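Putative cell adhesion protein (Parabacteroides distasonis, PDB 3LIU) is probably a fimbrillin of the FimA/Mfa1 family, a subunit that would build adhesive pili on the bacterial surface. Local coordinates at residues K201-A206 against T307-K312; D265-K270 against H280-Y285; Y333-G338 against Y360-T365. All coordinates share one frame; numbering follows the deposited sequence.

Contact 1: K201-A206 against T307-K312; sequences KEVFIA and TLLIVK
Ile310 lays its branched side chain over one face of the Phe204 ring, with CB of the isoleucine 4.1 Å from the ring centroid. The two side chains run alongside each other in the same direction, and Ile310 CG2 comes within 3.6 Å of Phe204 CE1. The ring reaches this place because Phe204 CG is set between its own backbone N and carbonyl carbon (chi1 77°). On the face with Val203 and Val311 the packing is aliphatic. Val203 CG1 meets Leu309 CD1 at 3.9 Å, Ile205 CD1 lies against the same leucine, and Ile205 CG2 touches Thr307 CG2 at 3.6 Å.

The backbone fixes these pairings. Phe204 and Ile310 exchange two hydrogen bonds, of which Ile310 N to Phe204 O is nearly straight (173°), and Ala206 and Leu308 form another hydrogen-bonded pair. At the other end Lys312 O accepts from two successive amides, Lys201 N at 2.8 Å and Glu202 N at 3.1 Å. The ammonium group of Lys201, NZ, makes a salt bridge with Asp314 OD1.

Further out, Tyr375 packs on both Phe204 and Ile310, while Val203, Leu309 and Val311 rest on strand 172-185. The whole is an antiparallel strand pair with a classic beta bulge, the face of Val203, Leu309 and Val311 turned into the core of a beta-sandwich, consistent with the transthyretin-like domains of FimA-type fimbrillins.

Contact 2: D265-K270 against H280-Y285; sequences DALAKK and HEFYVY
Lys269 and His280 meet where the two layers of a beta-sandwich come together: strand 268-270 pairs with strand 193-213 in one layer, strand 282-284 with strand 172-185 in the other. Along the lysine, CB lies 3.9 Å from Phe282 CZ, and CG starts to come over the imidazole. The chain then bends at chi2 (92°), which carries CD across the centre of the His280 ring, 3.8 Å from its centroid and only 9° off the normal, a CH-pi contact. CE stays near His280 ND1 at 4.0 Å before a second bend takes NZ off to a salt bridge with Asp275. The lysine chain runs roughly perpendicular to the histidine side chain.

While Lys269 CD covers a face of the imidazole, His280 CD2 sits over a face of the Phe282 ring, towards the rim. With alanine in place of His280, the Lys269 methylenes would probably lose the ring they rest on, and a bound water its imidazole partner. Deeper in, Leu267 CD2 packs against Val284 CG1 at 4.3 Å and touches the carbonyl oxygen, O, of Tyr283.

Ala266 O lies at the edge of the Phe282 ring, near its plane, 3.3 Å from CD1. It also accepts from that water, at a distance short enough to be somewhat doubtful, and the water bonds His280 NE2 at 2.9 Å.

Contact 3: Y333-G338 against Y360-T365; sequences YAIPVG and YEISLT
Val337 divides its two methyls between neighbours on the facing strand: CG1 lies against the Tyr360 ring, 3.7 Å from CD2, and CG2 meets Ile362 CD1 at the same 3.7 Å. With CG1 anti to the backbone N (chi1 -179°), the valine fork opens over both partners at once. It crosses the tyrosine obliquely and the isoleucine at about a right angle. Ile362 stretches its CG1-CD1 arm out in extended form (chi2 178°), which is what brings the CD1 methyl up to the valine.

Two residues back, Ile335 takes over. Its CG1 comes to 3.6 Å from Leu364 CD2, and the two side chains point in opposite senses and lie alongside one another, while Ile335 CG2 only grazes Ile362 CG2 at 4.5 Å. Everything here is hydrocarbon except the far end of Tyr360, whose hydroxyl leaves the interface to bond with the backbone of Tyr353 and Gln355; this should help to fix the ring beside Val337. Gly338 follows at backbone angles where a beta carbon would clash with Val337 O.

Ala385, on strand 383-391, touches both Ile335 and Leu364, and Leu364 also reaches Val311 and Leu180. The nearest CA pairs, Val337 with Tyr360 and Ile335 with Leu364, are 8.0 and 9.0 Å apart, too far for strand pairing. This is face-to-face packing of side chains between two layers, the hydrophobic core of a beta-sandwich.

In the fold
Contact 1 sits in the middle, its centre 9 Å from the centre of each of the others, while the centres of contacts 2 and 3 are 14 Å apart and the two do not touch. Strand 193-213 carries 201-206 and is flanked by 268-270 of contact 2 and by 308-319; the latter in turn pairs with 326-336 of contact 3, so four strands run through one layer. Segments 280-285 and 360-365 belong to the other layer, where both neighbour strand 172-185. Both segments of contact 2 fall between the two strands of contact 1 in sequence, and contact 3 follows. Strand pairing within one layer and apolar packing onto the next thus hold this C-terminal half together.

Contact 1: K201-A206 against T307-K312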
loop_
_atom_site.group_PDB
_atom_site.type_symbol
_atom_site.label_atom_id
_atom_site.label_comp_id
_atom_site.label_asym_id
_atom_site.label_seq_id
_atom_site.Cartn_x
_atom_site.Cartn_y
_atom_site.Cartn_z
ATOM N N LYS A 201 18.517 -15.392 4.489
ATOM C CA LYS A 201 18.672 -14.915 5.887
ATOM C C LYS A 201 17.740 -13.766 6.252
ATOM O O LYS A 201 17.262 -13.702 7.384
ATOM C CB LYS A 201 20.101 -14.464 6.148
ATOM C CG LYS A 201 21.117 -15.625 6.301
ATOM C CD LYS A 201 22.490 -15.067 6.762
ATOM C CE LYS A 201 23.458 -16.145 7.296
ATOM N NZ LYS A 201 24.907 -15.934 6.820
ATOM N N GLU A 202 17.473 -12.869 5.298
ATOM C CA GLU A 202 16.685 -11.657 5.579
ATOM C C GLU A 202 15.989 -11.152 4.306
ATOM O O GLU A 202 16.495 -11.305 3.189
ATOM C CB GLU A 202 17.609 -10.551 6.151
ATOM C CG GLU A 202 16.912 -9.238 6.575
ATOM C CD GLU A 202 16.484 -9.222 8.042
ATOM O OE1 GLU A 202 16.737 -10.216 8.745
ATOM O OE2 GLU A 202 15.902 -8.214 8.509
ATOM N N VAL A 203 14.823 -10.539 4.488
ATOM C CA VAL A 203 14.140 -9.820 3.441
ATOM C C VAL A 203 13.792 -8.434 3.965
ATOM O O VAL A 203 13.380 -8.289 5.128
ATOM C CB VAL A 203 12.853 -10.562 3.018
ATOM C CG1 VAL A 203 12.204 -9.873 1.824
ATOM C CG2 VAL A 203 13.163 -12.049 2.677
ATOM N N PHE A 204 13.996 -7.397 3.165
ATOM C CA PHE A 204 13.558 -6.060 3.583
ATOM C C PHE A 204 13.170 -5.157 2.428
ATOM O O PHE A 204 13.471 -5.448 1.263
ATOM C CB PHE A 204 14.569 -5.386 4.562
ATOM C CG PHE A 204 15.825 -4.813 3.915
ATOM C CD1 PHE A 204 16.851 -5.630 3.523
ATOM C CD2 PHE A 204 15.967 -3.444 3.741
ATOM C CE1 PHE A 204 18.014 -5.119 2.957
ATOM C CE2 PHE A 204 17.126 -2.900 3.172
ATOM C CZ PHE A 204 18.165 -3.742 2.798
ATOM N N ILE A 205 12.472 -4.074 2.775
ATOM C CA ILE A 205 11.984 -3.132 1.793
ATOM C C ILE A 205 12.689 -1.795 1.963
ATOM O O ILE A 205 12.929 -1.377 3.106
ATOM C CB ILE A 205 10.458 -2.893 1.966
ATOM C CG1 ILE A 205 9.688 -4.204 1.874
ATOM C CG2 ILE A 205 9.942 -1.825 0.938
ATOM C CD1 ILE A 205 9.868 -5.017 0.596
ATOM N N ALA A 206 13.035 -1.142 0.852
ATOM C CA ALA A 206 13.677 0.202 0.887
ATOM C C ALA A 206 12.872 1.148 0.002
ATOM O O ALA A 206 12.221 0.708 -0.930
ATOM C CB ALA A 206 15.151 0.129 0.409
ATOM N N THR A 307 10.446 1.704 -4.890
ATOM C CA THR A 307 10.421 0.754 -3.789
ATOM C C THR A 307 11.136 -0.530 -4.191
ATOM O O THR A 307 10.887 -1.060 -5.289
ATOM C CB THR A 307 8.977 0.454 -3.401
ATOM O OG1 THR A 307 8.362 1.675 -3.007
ATOM C CG2 THR A 307 8.866 -0.541 -2.278
ATOM N N LEU A 308 12.052 -0.972 -3.318
ATOM C CA LEU A 308 12.881 -2.159 -3.562
ATOM C C LEU A 308 12.493 -3.227 -2.577
ATOM O O LEU A 308 12.220 -2.926 -1.400
ATOM C CB LEU A 308 14.396 -1.851 -3.367
ATOM C CG LEU A 308 14.988 -0.651 -4.109
ATOM C CD1 LEU A 308 16.467 -0.433 -3.790
ATOM C CD2 LEU A 308 14.803 -0.725 -5.632
ATOM N N LEU A 309 12.506 -4.470 -3.062
ATOM C CA LEU A 309 12.623 -5.623 -2.240
ATOM C C LEU A 309 14.043 -6.123 -2.337
ATOM O O LEU A 309 14.568 -6.396 -3.434
ATOM C CB LEU A 309 11.602 -6.721 -2.616
ATOM C CG LEU A 309 11.709 -7.961 -1.699
ATOM C CD1 LEU A 309 10.361 -8.543 -1.320
ATOM C CD2 LEU A 309 12.627 -9.038 -2.276
ATOM N N ILE A 310 14.677 -6.242 -1.176
ATOM C CA ILE A 310 16.058 -6.696 -1.099
ATOM C C ILE A 310 16.157 -7.941 -0.217
ATOM O O ILE A 310 15.613 -7.964 0.919
ATOM C CB ILE A 310 16.965 -5.570 -0.522
ATOM C CG1 ILE A 310 16.765 -4.270 -1.301
ATOM C CG2 ILE A 310 18.513 -5.975 -0.551
ATOM C CD1 ILE A 310 17.620 -3.064 -0.790
ATOM N N VAL A 311 16.796 -8.996 -0.746
ATOM C CA VAL A 311 17.096 -10.201 0.022
ATOM C C VAL A 311 18.585 -10.324 0.339
ATOM O O VAL A 311 19.445 -9.828 -0.409
ATOM C CB VAL A 311 16.578 -11.488 -0.659
ATOM C CG1 VAL A 311 15.083 -11.290 -1.115
ATOM C CG2 VAL A 311 17.437 -11.845 -1.817
ATOM N N LYS A 312 18.854 -10.912 1.500
ATOM C CA LYS A 312 20.199 -11.251 1.929
ATOM C C LYS A 312 20.277 -12.735 2.229
ATOM O O LYS A 312 19.384 -13.279 2.875
ATOM C CB LYS A 312 20.578 -10.495 3.187
ATOM C CG LYS A 312 22.106 -10.497 3.447
ATOM C CD LYS A 312 22.493 -9.932 4.777
ATOM C CE LYS A 312 22.089 -10.844 5.895
ATOM N NZ LYS A 312 22.444 -10.245 7.171
#

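Contact 2: D265-K270 against H280-Y285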
loop_
_atom_site.group_PDB
_atom_site.type_symbol
_atom_site.label_atom_id
_atom_site.label_comp_id
_atom_site.label_asym_id
_atom_site.label_seq_id
_atom_site.Cartn_x
_atom_site.Cartn_y
_atom_site.Cartn_z
ATOM N N ASP A 265 10.646 -0.864 11.484
ATOM C CA ASP A 265 10.960 -2.275 11.741
ATOM C C ASP A 265 10.016 -3.253 11.034
ATOM O O ASP A 265 10.403 -4.393 10.766
ATOM C CB ASP A 265 10.973 -2.583 13.256
ATOM C CG ASP A 265 12.148 -1.916 13.987
ATOM O OD1 ASP A 265 13.147 -1.592 13.345
ATOM O OD2 ASP A 265 12.038 -1.663 15.182
ATOM N N ALA A 266 8.785 -2.830 10.772
ATOM C CA ALA A 266 7.817 -3.679 10.059
ATOM C C ALA A 266 8.290 -3.993 8.629
ATOM O O ALA A 266 7.828 -4.950 7.998
ATOM C CB ALA A 266 6.408 -3.007 10.037
ATOM N N LEU A 267 9.206 -3.189 8.108
ATOM C CA LEU A 267 9.708 -3.393 6.747
ATOM C C LEU A 267 10.968 -4.261 6.623
ATOM O O LEU A 267 11.619 -4.247 5.577
ATOM C CB LEU A 267 9.945 -2.033 6.076
ATOM C CG LEU A 267 8.679 -1.187 5.906
ATOM C CD1 LEU A 267 9.034 0.120 5.166
ATOM C CD2 LEU A 267 7.595 -1.984 5.148
ATOM N N ALA A 268 11.321 -5.001 7.682
ATOM C CA ALA A 268 12.363 -6.061 7.610
ATOM C C ALA A 268 11.887 -7.347 8.277
ATOM O O ALA A 268 11.123 -7.314 9.264
ATOM C CB ALA A 268 13.686 -5.580 8.255
ATOM N N LYS A 269 12.303 -8.478 7.725
ATOM C CA LYS A 269 11.993 -9.764 8.320
ATOM C C LYS A 269 13.168 -10.710 8.172
ATOM O O LYS A 269 13.641 -10.988 7.043
ATOM C CB LYS A 269 10.793 -10.396 7.633
ATOM C CG LYS A 269 10.316 -11.703 8.230
ATOM C CD LYS A 269 9.234 -11.514 9.274
ATOM C CE LYS A 269 8.774 -12.850 9.868
ATOM N NZ LYS A 269 9.639 -13.276 10.994
ATOM N N LYS A 270 13.603 -11.221 9.309
ATOM C CA LYS A 270 14.569 -12.308 9.379
ATOM C C LYS A 270 13.898 -13.637 8.975
ATOM O O LYS A 270 12.754 -13.866 9.329
ATOM C CB LYS A 270 15.115 -12.379 10.807
ATOM C CG LYS A 270 16.207 -13.417 11.038
ATOM C CD LYS A 270 16.839 -13.259 12.444
ATOM C CE LYS A 270 18.058 -14.176 12.615
ATOM N NZ LYS A 270 19.110 -13.577 13.504
ATOM N N HIS A 280 6.027 -13.646 3.739
ATOM C CA HIS A 280 5.659 -12.632 4.687
ATOM C C HIS A 280 5.276 -11.367 3.910
ATOM O O HIS A 280 6.042 -10.868 3.061
ATOM C CB HIS A 280 6.820 -12.322 5.621
ATOM C CG HIS A 280 6.535 -11.198 6.547
ATOM N ND1 HIS A 280 5.804 -11.362 7.707
ATOM C CD2 HIS A 280 6.818 -9.877 6.456
ATOM C CE1 HIS A 280 5.690 -10.192 8.310
ATOM N NE2 HIS A 280 6.283 -9.274 7.569
ATOM N N GLU A 281 4.106 -10.837 4.198
ATOM C CA GLU A 281 3.623 -9.672 3.447
ATOM C C GLU A 281 4.071 -8.366 4.109
ATOM O O GLU A 281 3.979 -8.246 5.329
ATOM C CB GLU A 281 2.113 -9.692 3.332
ATOM C CG GLU A 281 1.613 -10.747 2.375
ATOM C CD GLU A 281 0.094 -10.852 2.335
ATOM O OE1 GLU A 281 -0.624 -9.817 2.241
ATOM O OE2 GLU A 281 -0.381 -11.990 2.380
ATOM N N PHE A 282 4.573 -7.422 3.295
ATOM C CA PHE A 282 4.936 -6.090 3.736
ATOM C C PHE A 282 3.933 -5.132 3.134
ATOM O O PHE A 282 3.647 -5.224 1.946
ATOM C CB PHE A 282 6.337 -5.695 3.195
ATOM C CG PHE A 282 7.473 -6.546 3.739
ATOM C CD1 PHE A 282 7.961 -6.350 5.026
ATOM C CD2 PHE A 282 8.021 -7.563 2.980
ATOM C CE1 PHE A 282 9.032 -7.148 5.532
ATOM C CE2 PHE A 282 9.066 -8.350 3.482
ATOM C CZ PHE A 282 9.572 -8.125 4.757
ATOM N N TYR A 283 3.479 -4.163 3.929
ATOM C CA TYR A 283 2.522 -3.184 3.510
ATOM C C TYR A 283 3.198 -1.842 3.273
ATOM O O TYR A 283 3.970 -1.351 4.113
ATOM C CB TYR A 283 1.413 -3.007 4.562
ATOM C CG TYR A 283 0.657 -4.241 4.949
ATOM C CD1 TYR A 283 0.282 -5.195 3.981
ATOM C CD2 TYR A 283 0.299 -4.473 6.273
ATOM C CE1 TYR A 283 -0.389 -6.360 4.340
ATOM C CE2 TYR A 283 -0.410 -5.608 6.628
ATOM C CZ TYR A 283 -0.761 -6.537 5.661
ATOM O OH TYR A 283 -1.441 -7.682 6.011
ATOM N N VAL A 284 2.861 -1.235 2.134
ATOM C CA VAL A 284 3.515 -0.008 1.702
ATOM C C VAL A 284 2.440 0.840 1.044
ATOM O O VAL A 284 1.375 0.313 0.661
ATOM C CB VAL A 284 4.696 -0.282 0.676
ATOM C CG1 VAL A 284 5.800 -1.088 1.291
ATOM C CG2 VAL A 284 4.192 -0.981 -0.581
ATOM N N TYR A 285 2.699 2.135 0.897
ATOM C CA TYR A 285 1.801 3.002 0.124
ATOM C C TYR A 285 2.266 3.021 -1.347
ATOM O O TYR A 285 3.342 2.481 -1.705
ATOM C CB TYR A 285 1.733 4.434 0.707
ATOM C CG TYR A 285 1.046 4.599 2.065
ATOM C CD1 TYR A 285 -0.106 3.893 2.389
ATOM C CD2 TYR A 285 1.528 5.509 3.001
ATOM C CE1 TYR A 285 -0.741 4.055 3.590
ATOM C CE2 TYR A 285 0.867 5.690 4.245
ATOM C CZ TYR A 285 -0.238 4.961 4.524
ATOM O OH TYR A 285 -0.895 5.054 5.723
HETATM O O HOH W 1 5.902 -6.526 8.512
#

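Contact 3: Y333-G338 against Y360-T365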
loop_
_atom_site.group_PDB
_atom_site.type_symbol
_atom_site.label_atom_id
_atom_site.label_comp_id
_atom_site.label_asym_id
_atom_site.label_seq_id
_atom_site.Cartn_x
_atom_site.Cartn_y
_atom_site.Cartn_z
ATOM N N TYR A 333 20.773 -8.971 -2.890
ATOM C CA TYR A 333 20.141 -8.914 -4.202
ATOM C C TYR A 333 18.908 -7.992 -4.096
ATOM O O TYR A 333 17.972 -8.257 -3.290
ATOM C CB TYR A 333 19.705 -10.305 -4.636
ATOM C CG TYR A 333 20.806 -11.344 -4.642
ATOM C CD1 TYR A 333 21.130 -12.031 -3.489
ATOM C CD2 TYR A 333 21.522 -11.639 -5.812
ATOM C CE1 TYR A 333 22.131 -13.011 -3.472
ATOM C CE2 TYR A 333 22.529 -12.590 -5.816
ATOM C CZ TYR A 333 22.811 -13.297 -4.625
ATOM O OH TYR A 333 23.789 -14.250 -4.594
ATOM N N ALA A 334 18.932 -6.897 -4.856
ATOM C CA ALA A 334 17.877 -5.890 -4.828
ATOM C C ALA A 334 17.051 -5.879 -6.105
ATOM O O ALA A 334 17.621 -5.970 -7.193
ATOM C CB ALA A 334 18.503 -4.501 -4.595
ATOM N N ILE A 335 15.748 -5.668 -5.954
ATOM C CA ILE A 335 14.740 -5.710 -7.015
ATOM C C ILE A 335 13.849 -4.488 -6.956
ATOM O O ILE A 335 13.180 -4.270 -5.949
ATOM C CB ILE A 335 13.805 -6.951 -6.752
ATOM C CG1 ILE A 335 14.592 -8.231 -6.982
ATOM C CG2 ILE A 335 12.548 -6.963 -7.568
ATOM C CD1 ILE A 335 15.544 -8.143 -8.115
ATOM N N PRO A 336 13.772 -3.714 -8.043
ATOM C CA PRO A 336 12.752 -2.678 -8.075
ATOM C C PRO A 336 11.372 -3.268 -8.325
ATOM O O PRO A 336 11.125 -3.821 -9.396
ATOM C CB PRO A 336 13.199 -1.762 -9.218
ATOM C CG PRO A 336 14.272 -2.511 -9.948
ATOM C CD PRO A 336 14.490 -3.833 -9.319
ATOM N N VAL A 337 10.473 -3.113 -7.352
ATOM C CA VAL A 337 9.166 -3.794 -7.373
ATOM C C VAL A 337 8.255 -3.197 -8.451
ATOM O O VAL A 337 7.817 -2.046 -8.394
ATOM C CB VAL A 337 8.498 -3.791 -5.988
ATOM C CG1 VAL A 337 7.120 -4.544 -6.008
ATOM C CG2 VAL A 337 9.417 -4.480 -4.971
ATOM N N GLY A 338 7.951 -4.016 -9.439
ATOM C CA GLY A 338 6.971 -3.655 -10.441
ATOM C C GLY A 338 7.512 -2.958 -11.669
ATOM O O GLY A 338 6.750 -2.415 -12.463
ATOM N N TYR A 360 1.748 -8.172 -4.545
ATOM C CA TYR A 360 2.925 -8.398 -5.352
ATOM C C TYR A 360 3.614 -9.654 -4.824
ATOM O O TYR A 360 3.953 -9.741 -3.618
ATOM C CB TYR A 360 3.857 -7.192 -5.254
ATOM C CG TYR A 360 3.325 -5.986 -5.924
ATOM C CD1 TYR A 360 2.348 -5.208 -5.317
ATOM C CD2 TYR A 360 3.795 -5.588 -7.169
ATOM C CE1 TYR A 360 1.847 -4.070 -5.946
ATOM C CE2 TYR A 360 3.298 -4.461 -7.796
ATOM C CZ TYR A 360 2.315 -3.723 -7.209
ATOM O OH TYR A 360 1.823 -2.608 -7.861
ATOM N N GLU A 361 3.745 -10.652 -5.694
ATOM C CA GLU A 361 4.398 -11.918 -5.359
ATOM C C GLU A 361 5.652 -12.020 -6.189
ATOM O O GLU A 361 5.582 -12.135 -7.423
ATOM C CB GLU A 361 3.477 -13.096 -5.661
ATOM C CG GLU A 361 2.167 -13.060 -4.917
ATOM C CD GLU A 361 2.324 -13.315 -3.431
ATOM O OE1 GLU A 361 3.383 -13.844 -3.019
ATOM O OE2 GLU A 361 1.385 -12.985 -2.680
ATOM N N ILE A 362 6.814 -11.913 -5.516
ATOM C CA ILE A 362 8.139 -11.840 -6.169
ATOM C C ILE A 362 8.871 -13.190 -6.037
ATOM O O ILE A 362 9.013 -13.721 -4.938
ATOM C CB ILE A 362 8.987 -10.690 -5.546
ATOM C CG1 ILE A 362 8.223 -9.357 -5.712
ATOM C CG2 ILE A 362 10.400 -10.648 -6.156
ATOM C CD1 ILE A 362 8.858 -8.173 -5.128
ATOM N N SER A 363 9.272 -13.759 -7.164
ATOM C CA SER A 363 10.061 -14.981 -7.190
ATOM C C SER A 363 11.414 -14.669 -7.788
ATOM O O SER A 363 11.505 -14.192 -8.927
ATOM C CB SER A 363 9.362 -16.050 -8.043
ATOM O OG SER A 363 8.090 -16.320 -7.495
ATOM N N LEU A 364 12.460 -14.949 -7.022
ATOM C CA LEU A 364 13.820 -14.664 -7.443
ATOM C C LEU A 364 14.566 -15.890 -7.932
ATOM O O LEU A 364 14.423 -16.979 -7.369
ATOM C CB LEU A 364 14.580 -14.030 -6.279
ATOM C CG LEU A 364 14.011 -12.713 -5.785
ATOM C CD1 LEU A 364 14.979 -12.099 -4.708
ATOM C CD2 LEU A 364 13.767 -11.778 -6.960
ATOM N N THR A 365 15.342 -15.722 -8.998
ATOM C CA THR A 365 16.255 -16.766 -9.452
ATOM C C THR A 365 17.643 -16.178 -9.263
ATOM O O THR A 365 18.010 -15.216 -9.945
ATOM C CB THR A 365 16.054 -17.156 -10.927
ATOM O OG1 THR A 365 14.735 -17.684 -11.103
ATOM C CG2 THR A 365 17.091 -18.228 -11.386
#